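Local atomic coordinates of Lin1840 protein (Listeria innocua serovar 6a, PDB entry 4ZOC), a protein that probably hydrolyses terminal, non-reducing beta-D-glucosyl residues, releasing beta-D-glucose, as a family 3 glycoside hydrolase implicated in beta-1,2-glucan metabolism. Residues E74-T79 / I84-M89; W147-E152 / G202-T207; L464-E469 / N506-E511. The protein carries 2 engineered substitutions. One frame throughout, in Å; residues are numbered along the deposited sequence.

How the contacts relate
Contact 1 (74-79/84-89) closes first along the chain, then contact 2 (147-152/202-207), then contact 3 (464-469/506-511). Contacts 1 and 2 belong to the N-terminal TIM-barrel domain, yet their centres lie about 35 Å apart: the first joins helix 66-79 to strand 87-90, the second joins the segments that follow strands 133-134 and 187-193. Contact 3 sits at the ends of strands 459-465 and 500-505 in the C-terminal domain, about 41 Å from contact 1 between centres. Contacts 2 and 3, with centres about 14 Å apart, touch: V150 CG2 lies 3.7 Å from R508 CB. They meet where the two domains join, and the R149 side chain of contact 2 lies about 6 Å from a bound glucopyranose.

Contact 1. Residues E74-T79 / I84-M89; sequences EAYLKT and IPLVFM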
loop_
_atom_site.group_PDB
_atom_site.type_symbol
_atom_site.label_atom_id
_atom_site.label_comp_id
_atom_site.label_asym_id
_atom_site.label_seq_id
_atom_site.Cartn_x
_atom_site.Cartn_y
_atom_site.Cartn_z
ATOM N N GLU A 74 -38.695 -11.513 -27.776
ATOM C CA GLU A 74 -39.819 -12.120 -28.534
ATOM C C GLU A 74 -39.577 -13.586 -28.821
ATOM O O GLU A 74 -40.425 -14.435 -28.545
ATOM C CB GLU A 74 -40.096 -11.315 -29.859
ATOM C CG GLU A 74 -41.460 -11.670 -30.456
ATOM C CD GLU A 74 -41.982 -10.654 -31.441
ATOM O OE1 GLU A 74 -41.157 -9.919 -32.028
ATOM O OE2 GLU A 74 -43.238 -10.597 -31.620
ATOM N N ALA A 75 -38.383 -13.922 -29.318
ATOM C CA ALA A 75 -38.007 -15.324 -29.520
ATOM C C ALA A 75 -38.005 -16.101 -28.213
ATOM O O ALA A 75 -38.510 -17.195 -28.127
ATOM C CB ALA A 75 -36.668 -15.429 -30.232
ATOM N N TYR A 76 -37.494 -15.503 -27.148
ATOM C CA TYR A 76 -37.368 -16.214 -25.912
ATOM C C TYR A 76 -38.756 -16.588 -25.360
ATOM O O TYR A 76 -38.958 -17.713 -24.891
ATOM C CB TYR A 76 -36.671 -15.320 -24.891
ATOM C CG TYR A 76 -36.354 -16.004 -23.578
ATOM C CD1 TYR A 76 -37.221 -15.943 -22.521
ATOM C CD2 TYR A 76 -35.143 -16.589 -23.386
ATOM C CE1 TYR A 76 -36.928 -16.561 -21.311
ATOM C CE2 TYR A 76 -34.785 -17.132 -22.151
ATOM C CZ TYR A 76 -35.698 -17.105 -21.120
ATOM O OH TYR A 76 -35.367 -17.664 -19.892
ATOM N N LEU A 77 -39.722 -15.650 -25.420
ATOM C CA LEU A 77 -41.029 -15.901 -24.889
ATOM C C LEU A 77 -41.858 -16.833 -25.773
ATOM O O LEU A 77 -42.770 -17.463 -25.259
ATOM C CB LEU A 77 -41.799 -14.602 -24.655
ATOM C CG LEU A 77 -41.338 -13.681 -23.518
ATOM C CD1 LEU A 77 -42.022 -12.364 -23.546
ATOM C CD2 LEU A 77 -41.559 -14.319 -22.180
ATOM N N LYS A 78 -41.540 -16.939 -27.056
ATOM C CA LYS A 78 -42.201 -17.962 -27.894
ATOM C C LYS A 78 -41.894 -19.376 -27.357
ATOM O O LYS A 78 -42.758 -20.266 -27.464
ATOM C CB LYS A 78 -41.772 -17.901 -29.360
ATOM C CG LYS A 78 -42.344 -16.765 -30.158
ATOM C CD LYS A 78 -41.849 -16.788 -31.614
ATOM C CE LYS A 78 -42.209 -15.503 -32.359
ATOM N NZ LYS A 78 -43.265 -15.707 -33.386
ATOM N N THR A 79 -40.689 -19.585 -26.805
ATOM C CA THR A 79 -40.225 -20.910 -26.405
ATOM C C THR A 79 -40.137 -21.182 -24.911
ATOM O O THR A 79 -40.030 -22.358 -24.476
ATOM C CB THR A 79 -38.894 -21.241 -27.052
ATOM O OG1 THR A 79 -37.874 -20.267 -26.715
ATOM C CG2 THR A 79 -39.078 -21.316 -28.596
ATOM N N ILE A 84 -41.445 -16.698 -18.419
ATOM C CA ILE A 84 -40.546 -15.884 -17.546
ATOM C C ILE A 84 -39.634 -15.048 -18.448
ATOM O O ILE A 84 -38.689 -15.610 -19.080
ATOM C CB ILE A 84 -39.719 -16.752 -16.593
ATOM C CG1 ILE A 84 -40.606 -17.603 -15.693
ATOM C CG2 ILE A 84 -38.912 -15.874 -15.640
ATOM C CD1 ILE A 84 -39.793 -18.660 -14.955
ATOM N N PRO A 85 -39.962 -13.745 -18.599
ATOM C CA PRO A 85 -39.179 -12.901 -19.491
ATOM C C PRO A 85 -37.764 -12.718 -19.002
ATOM O O PRO A 85 -37.494 -12.873 -17.812
ATOM C CB PRO A 85 -39.889 -11.520 -19.447
ATOM C CG PRO A 85 -41.118 -11.742 -18.709
ATOM C CD PRO A 85 -40.904 -12.947 -17.820
ATOM N N LEU A 86 -36.889 -12.427 -19.948
ATOM C CA LEU A 86 -35.500 -12.044 -19.663
ATOM C C LEU A 86 -35.396 -10.694 -19.026
ATOM O O LEU A 86 -36.177 -9.778 -19.315
ATOM C CB LEU A 86 -34.692 -12.003 -20.958
ATOM C CG LEU A 86 -34.390 -13.364 -21.585
ATOM C CD1 LEU A 86 -34.050 -13.205 -23.006
ATOM C CD2 LEU A 86 -33.257 -14.042 -20.842
ATOM N N VAL A 87 -34.386 -10.535 -18.159
ATOM C CA VAL A 87 -34.042 -9.180 -17.682
ATOM C C VAL A 87 -32.737 -8.750 -18.368
ATOM O O VAL A 87 -31.844 -9.581 -18.537
ATOM C CB VAL A 87 -33.955 -9.069 -16.091
ATOM C CG1 VAL A 87 -32.988 -10.109 -15.503
ATOM C CG2 VAL A 87 -33.674 -7.628 -15.722
ATOM N N PHE A 88 -32.695 -7.495 -18.843
ATOM C CA PHE A 88 -31.609 -6.926 -19.666
ATOM C C PHE A 88 -30.849 -5.908 -18.845
ATOM O O PHE A 88 -31.427 -4.924 -18.330
ATOM C CB PHE A 88 -32.211 -6.222 -20.895
ATOM C CG PHE A 88 -32.706 -7.179 -21.968
ATOM C CD1 PHE A 88 -33.926 -7.871 -21.812
ATOM C CD2 PHE A 88 -31.919 -7.434 -23.088
ATOM C CE1 PHE A 88 -34.323 -8.762 -22.783
ATOM C CE2 PHE A 88 -32.327 -8.303 -24.092
ATOM C CZ PHE A 88 -33.528 -8.996 -23.923
ATOM N N MET A 89 -29.555 -6.132 -18.742
ATOM C CA MET A 89 -28.676 -5.286 -17.972
ATOM C C MET A 89 -27.543 -4.730 -18.833
ATOM O O MET A 89 -27.141 -5.339 -19.862
ATOM C CB MET A 89 -28.069 -6.118 -16.856
ATOM C CG MET A 89 -29.052 -6.955 -16.079
ATOM S SD MET A 89 -28.472 -7.410 -14.443
ATOM C CE MET A 89 -29.739 -8.581 -14.021
HETATM O O HOH W 1 -36.364 -16.129 -17.705
#
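The carbonyl oxygen of I84 meets Y76 in two ways, directly at the ring edge and through a water. Water 1 donates to I84 O at 2.8 Å and is hydrogen-bonded to Y76 OH at 2.9 Å, so it bridges the loop backbone and the phenol end of the helix residue; Y76 OH also has a weak hydrogen bond to A57 O. At the edge, I84 O sits near the ring plane, 3.0 Å from Y76 CE1, so that an aromatic C-H faces the carbonyl oxygen. CG of Y76 is anti to the backbone N (chi1 -174°), a torsion that carries the ring from the helix across to the loop 84-86.

One face of that ring is taken by L86. Its CG stands 3.7 Å from the centroid of the Y76 ring and only 7° off the normal, a CH-pi contact over the centre. The two methyls straddle this position: L86 CD1 reaches Y76 CD2 at 3.6 Å, while L86 CD2 comes within 3.7 Å of Y76 CE2. Beside the aromatic pair, L77 CD2 packs against P85 CA at 3.9 Å, so the leucine methyl rests on the proline backbone, with P85 CB a little farther off.

The arrangement belongs to a beta-alpha-beta unit of the TIM barrel, made of strand 59-61, helix 66-79 and strand 87-90. L86 also touches I72 on the helix and V60 on the preceding strand, while I84 and V87 pack on helix 322-338.

Contact 2. Residues W147-E152 / G202-T207; sequences WGRVME and GLEYNT
E204 meets W147 and R149 in the close-packed part of this contact. W147 NE1 donates to E204 OE2 at 3.0 Å with an angle of 151°, coming from above the carboxylate plane. The same oxygen accepts Y205 N from that same face, so two donors restrain its rotation; a bend at chi2 (62°) brings the carboxylate round to them. The backbones are nearest at W147 and G202, their CA atoms 4.3 Å apart, with a CA-H...O contact of 3.5 Å from W147 CA to G202 O. R149 meets E204 through its aliphatic portion, with R149 CG 3.4 Å from E204 OE1. R149 CB lies over one face of the W147 indole, offset toward its rim, while the guanidinium grips E152 side-on: R149 NE to E152 OE2 is 2.8 Å, and R149 NH2 to E152 OE1 is 2.9 Å.

The 3-10 segment 148-152 and the loop 202-207 follow strands 133-134 and 187-193 of the TIM barrel; the loop contains a type II beta turn from L203 to N206. The R149 side chain is about 6 Å from a bound glucose, and Y205 OH is hydrogen-bonded to E473, a glucose-pocket residue.

G148 is joined through water: water 2 donates to E204 OE1, which A474 N also holds, and accepts from G148 N. By contrast, the partly exposed L203 and N206 form the loose side; L203 packs on H586 and N206 on T570 of the second subunit.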
loop_
_atom_site.group_PDB
_atom_site.type_symbol
_atom_site.label_atom_id
_atom_site.label_comp_id
_atom_site.label_asym_id
_atom_site.label_seq_id
_atom_site.Cartn_x
_atom_site.Cartn_y
_atom_site.Cartn_z
ATOM N N TRP A 147 -4.333 2.775 -10.372
ATOM C CA TRP A 147 -5.474 1.919 -10.778
ATOM C C TRP A 147 -6.322 2.661 -11.783
ATOM O O TRP A 147 -6.875 3.762 -11.511
ATOM C CB TRP A 147 -6.353 1.654 -9.534
ATOM C CG TRP A 147 -7.336 0.567 -9.635
ATOM C CD1 TRP A 147 -7.116 -0.668 -10.113
ATOM C CD2 TRP A 147 -8.706 0.577 -9.206
ATOM N NE1 TRP A 147 -8.216 -1.461 -9.969
ATOM C CE2 TRP A 147 -9.207 -0.752 -9.399
ATOM C CE3 TRP A 147 -9.511 1.518 -8.565
ATOM C CZ2 TRP A 147 -10.523 -1.141 -9.041
ATOM C CZ3 TRP A 147 -10.805 1.174 -8.245
ATOM C CH2 TRP A 147 -11.309 -0.156 -8.473
ATOM N N GLY A 148 -6.535 2.037 -12.949
ATOM C CA GLY A 148 -7.297 2.672 -14.009
ATOM C C GLY A 148 -8.739 2.951 -13.712
ATOM O O GLY A 148 -9.339 3.859 -14.277
ATOM N N ARG A 149 -9.281 2.189 -12.796
ATOM C CA ARG A 149 -10.721 2.290 -12.420
ATOM C C ARG A 149 -11.042 3.441 -11.460
ATOM O O ARG A 149 -12.200 3.651 -11.181
ATOM C CB ARG A 149 -11.197 0.941 -11.854
ATOM C CG ARG A 149 -10.911 -0.192 -12.831
ATOM C CD ARG A 149 -11.669 -1.482 -12.484
ATOM N NE ARG A 149 -13.040 -1.289 -12.938
ATOM C CZ ARG A 149 -13.897 -2.240 -13.298
ATOM N NH1 ARG A 149 -13.588 -3.531 -13.231
ATOM N NH2 ARG A 149 -15.088 -1.862 -13.740
ATOM N N VAL A 150 -10.068 4.264 -11.042
ATOM C CA VAL A 150 -10.356 5.465 -10.314
ATOM C C VAL A 150 -11.346 6.318 -11.102
ATOM O O VAL A 150 -12.130 7.049 -10.468
ATOM C CB VAL A 150 -9.123 6.326 -9.908
ATOM C CG1 VAL A 150 -8.234 5.516 -8.955
ATOM C CG2 VAL A 150 -8.316 6.783 -11.092
ATOM N N MET A 151 -11.330 6.240 -12.438
ATOM C CA MET A 151 -12.225 7.103 -13.237
ATOM C C MET A 151 -13.700 6.837 -12.945
ATOM O O MET A 151 -14.524 7.668 -13.233
ATOM C CB MET A 151 -11.994 6.900 -14.734
ATOM C CG MET A 151 -12.170 5.427 -15.214
ATOM S SD MET A 151 -13.173 5.213 -16.696
ATOM C CE MET A 151 -14.734 5.827 -16.122
ATOM N N GLU A 152 -13.993 5.654 -12.424
ATOM C CA GLU A 152 -15.379 5.192 -12.122
ATOM C C GLU A 152 -15.874 5.610 -10.771
ATOM O O GLU A 152 -17.048 5.491 -10.515
ATOM C CB GLU A 152 -15.465 3.674 -12.221
ATOM C CG GLU A 152 -15.202 3.115 -13.608
ATOM C CD GLU A 152 -14.878 1.646 -13.510
ATOM O OE1 GLU A 152 -15.783 0.861 -13.158
ATOM O OE2 GLU A 152 -13.726 1.277 -13.845
ATOM N N GLY A 202 -1.819 -0.628 -7.236
ATOM C CA GLY A 202 -2.566 -0.099 -8.346
ATOM C C GLY A 202 -2.831 -1.123 -9.456
ATOM O O GLY A 202 -3.339 -0.794 -10.464
ATOM N N LEU A 203 -2.491 -2.398 -9.203
ATOM C CA LEU A 203 -2.453 -3.406 -10.240
ATOM C C LEU A 203 -3.859 -4.052 -10.385
ATOM O O LEU A 203 -4.475 -4.455 -9.429
ATOM C CB LEU A 203 -1.364 -4.466 -9.863
ATOM C CG LEU A 203 -1.240 -5.679 -10.731
ATOM C CD1 LEU A 203 -0.979 -5.284 -12.198
ATOM C CD2 LEU A 203 -0.130 -6.607 -10.183
ATOM N N GLU A 204 -4.383 -4.082 -11.591
ATOM C CA GLU A 204 -5.743 -4.596 -11.770
ATOM C C GLU A 204 -5.942 -5.982 -11.231
ATOM O O GLU A 204 -5.126 -6.887 -11.374
ATOM C CB GLU A 204 -6.151 -4.528 -13.248
ATOM C CG GLU A 204 -7.582 -4.748 -13.457
ATOM C CD GLU A 204 -8.392 -3.703 -12.776
ATOM O OE1 GLU A 204 -8.584 -2.573 -13.317
ATOM O OE2 GLU A 204 -8.869 -3.929 -11.602
ATOM N N TYR A 205 -7.074 -6.147 -10.550
ATOM C CA TYR A 205 -7.546 -7.420 -9.943
ATOM C C TYR A 205 -6.722 -7.861 -8.799
ATOM O O TYR A 205 -6.962 -8.979 -8.297
ATOM C CB TYR A 205 -7.681 -8.568 -10.965
ATOM C CG TYR A 205 -8.266 -8.178 -12.323
ATOM C CD1 TYR A 205 -9.574 -7.750 -12.436
ATOM C CD2 TYR A 205 -7.499 -8.226 -13.445
ATOM C CE1 TYR A 205 -10.098 -7.390 -13.663
ATOM C CE2 TYR A 205 -7.988 -7.824 -14.695
ATOM C CZ TYR A 205 -9.308 -7.460 -14.777
ATOM O OH TYR A 205 -9.909 -7.112 -15.934
ATOM N N ASN A 206 -5.703 -7.089 -8.421
ATOM C CA ASN A 206 -4.722 -7.561 -7.447
ATOM C C ASN A 206 -5.261 -7.573 -5.997
ATOM O O ASN A 206 -6.330 -7.000 -5.702
ATOM C CB ASN A 206 -3.453 -6.705 -7.514
ATOM C CG ASN A 206 -2.240 -7.370 -6.922
ATOM O OD1 ASN A 206 -2.160 -8.610 -6.767
ATOM N ND2 ASN A 206 -1.260 -6.544 -6.576
ATOM N N THR A 207 -4.534 -8.294 -5.144
ATOM C CA THR A 207 -4.808 -8.415 -3.717
ATOM C C THR A 207 -5.238 -7.104 -3.025
ATOM O O THR A 207 -4.688 -6.033 -3.228
ATOM C CB THR A 207 -3.517 -8.906 -3.052
ATOM O OG1 THR A 207 -3.132 -10.148 -3.627
ATOM C CG2 THR A 207 -3.639 -9.055 -1.541
HETATM O O HOH W 2 -6.477 -0.747 -13.861
#

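Contact 3. Residues L464-E469 / N506-E511; sequences LGEKNE and NGRPLE
The backbones come closest where E466 follows the end of strand 459-465 and N506 follows strand 500-505, their CA atoms 5.0 Å apart. CG of E466 lies anti to the carbonyl carbon (chi1 -61°) and the chain is extended beyond it, which carries the carboxylate across to the 506-511 loop. G507 N donates to E466 OE1 at 2.9 Å, almost straight (174°) and nearly along the C-O axis of the acceptor. On the other oxygen, R508 NH1 forms a salt bridge to E466 OE2 at 2.9 Å, arriving on the syn side and tilted 21° from the carboxylate plane. The acceptor lies in the guanidinium plane, although the two flat groups stand nearly perpendicular.

Apolar atoms frame this buried charge pair: N506 CB is 3.6 Å from E466 OE1, and L510 CD2 is 3.8 Å from E466 OE2. N506 ND2 donates to R508 O at 2.8 Å, tying the loop across itself, and is also bonded to E524 OE2. R508 NH1 shares itself with W470 O, while R508 NE bonds to P145 O and R508 NH2 to R146 O, linking the charge pair to the N-terminal domain.

Strands 459-465 and 500-505 run parallel as neighbours in the mixed six-stranded sheet of the C-terminal domain; the loop at 506-511 leads on into helix 513-517.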
loop_
_atom_site.group_PDB
_atom_site.type_symbol
_atom_site.label_atom_id
_atom_site.label_comp_id
_atom_site.label_asym_id
_atom_site.label_seq_id
_atom_site.Cartn_x
_atom_site.Cartn_y
_atom_site.Cartn_z
ATOM N N LEU A 464 -3.447 18.829 -23.595
ATOM C CA LEU A 464 -2.743 17.589 -23.274
ATOM C C LEU A 464 -3.645 16.527 -22.712
ATOM O O LEU A 464 -4.698 16.798 -22.122
ATOM C CB LEU A 464 -1.684 17.845 -22.195
ATOM C CG LEU A 464 -0.670 18.967 -22.526
ATOM C CD1 LEU A 464 0.286 19.152 -21.334
ATOM C CD2 LEU A 464 0.055 18.621 -23.790
ATOM N N GLY A 465 -3.202 15.291 -22.791
ATOM C CA GLY A 465 -3.989 14.284 -22.052
ATOM C C GLY A 465 -3.766 12.828 -22.390
ATOM O O GLY A 465 -2.890 12.458 -23.160
ATOM N N GLU A 466 -4.524 12.001 -21.666
ATOM C CA GLU A 466 -4.475 10.601 -21.839
ATOM C C GLU A 466 -5.423 10.113 -22.913
ATOM O O GLU A 466 -6.508 10.604 -23.029
ATOM C CB GLU A 466 -4.885 9.869 -20.536
ATOM C CG GLU A 466 -3.995 10.149 -19.298
ATOM C CD GLU A 466 -4.391 9.278 -18.130
ATOM O OE1 GLU A 466 -5.576 9.371 -17.702
ATOM O OE2 GLU A 466 -3.497 8.493 -17.645
ATOM N N LYS A 467 -5.046 9.018 -23.585
ATOM C CA LYS A 467 -6.038 8.213 -24.306
ATOM C C LYS A 467 -6.897 7.522 -23.274
ATOM O O LYS A 467 -6.384 7.087 -22.215
ATOM C CB LYS A 467 -5.407 7.142 -25.155
ATOM C CG LYS A 467 -4.491 7.648 -26.251
ATOM C CD LYS A 467 -4.001 6.479 -27.083
ATOM C CE LYS A 467 -4.170 6.766 -28.557
ATOM N NZ LYS A 467 -2.887 6.376 -29.158
ATOM N N ASN A 468 -8.193 7.336 -23.578
ATOM C CA ASN A 468 -9.028 6.716 -22.519
ATOM C C ASN A 468 -8.589 5.291 -22.209
ATOM O O ASN A 468 -8.716 4.849 -21.060
ATOM C CB ASN A 468 -10.544 6.797 -22.756
ATOM C CG ASN A 468 -11.066 5.694 -23.606
ATOM O OD1 ASN A 468 -11.068 4.531 -23.208
ATOM N ND2 ASN A 468 -11.450 6.023 -24.811
ATOM N N GLU A 469 -7.998 4.594 -23.182
ATOM C CA GLU A 469 -7.605 3.185 -22.952
ATOM C C GLU A 469 -6.427 3.027 -21.972
ATOM O O GLU A 469 -6.070 1.929 -21.583
ATOM C CB GLU A 469 -7.205 2.528 -24.279
ATOM C CG GLU A 469 -5.986 3.134 -24.904
ATOM C CD GLU A 469 -5.558 2.466 -26.206
ATOM O OE1 GLU A 469 -6.253 2.577 -27.184
ATOM O OE2 GLU A 469 -4.540 1.816 -26.280
ATOM N N ASN A 506 -8.079 13.557 -18.976
ATOM C CA ASN A 506 -7.494 12.447 -18.293
ATOM C C ASN A 506 -8.505 11.742 -17.397
ATOM O O ASN A 506 -9.497 12.319 -17.065
ATOM C CB ASN A 506 -6.278 12.857 -17.458
ATOM C CG ASN A 506 -6.544 13.966 -16.504
ATOM O OD1 ASN A 506 -6.994 15.031 -16.921
ATOM N ND2 ASN A 506 -6.248 13.775 -15.202
ATOM N N GLY A 507 -8.197 10.473 -17.020
ATOM C CA GLY A 507 -9.086 9.656 -16.208
ATOM C C GLY A 507 -8.587 9.374 -14.833
ATOM O O GLY A 507 -9.211 8.609 -14.119
ATOM N N ARG A 508 -7.430 9.922 -14.454
ATOM C CA ARG A 508 -6.774 9.681 -13.123
ATOM C C ARG A 508 -5.997 10.904 -12.737
ATOM O O ARG A 508 -5.563 11.633 -13.611
ATOM C CB ARG A 508 -5.767 8.487 -13.145
ATOM C CG ARG A 508 -4.756 8.598 -14.309
ATOM C CD ARG A 508 -3.477 7.821 -14.151
ATOM N NE ARG A 508 -3.791 6.417 -13.999
ATOM C CZ ARG A 508 -4.105 5.611 -15.013
ATOM N NH1 ARG A 508 -4.145 6.070 -16.241
ATOM N NH2 ARG A 508 -4.348 4.341 -14.802
ATOM N N PRO A 509 -5.813 11.154 -11.405
ATOM C CA PRO A 509 -4.710 12.063 -10.988
ATOM C C PRO A 509 -3.421 11.681 -11.662
ATOM O O PRO A 509 -3.139 10.471 -11.921
ATOM C CB PRO A 509 -4.615 11.788 -9.492
ATOM C CG PRO A 509 -6.060 11.384 -9.097
ATOM C CD PRO A 509 -6.400 10.483 -10.223
ATOM N N LEU A 510 -2.651 12.701 -12.001
ATOM C CA LEU A 510 -1.370 12.513 -12.687
ATOM C C LEU A 510 -0.350 13.374 -11.944
ATOM O O LEU A 510 -0.738 14.311 -11.207
ATOM C CB LEU A 510 -1.439 12.955 -14.142
ATOM C CG LEU A 510 -2.202 11.969 -15.033
ATOM C CD1 LEU A 510 -2.627 12.767 -16.247
ATOM C CD2 LEU A 510 -1.452 10.668 -15.310
ATOM N N GLU A 511 0.905 13.160 -12.248
ATOM C CA GLU A 511 1.979 14.081 -11.818
ATOM C C GLU A 511 1.951 15.373 -12.683
ATOM O O GLU A 511 2.295 15.372 -13.878
ATOM C CB GLU A 511 3.347 13.433 -11.957
ATOM C CG GLU A 511 3.575 12.154 -11.180
ATOM C CD GLU A 511 5.008 11.612 -11.274
ATOM O OE1 GLU A 511 5.939 12.332 -11.785
ATOM O OE2 GLU A 511 5.204 10.457 -10.836
#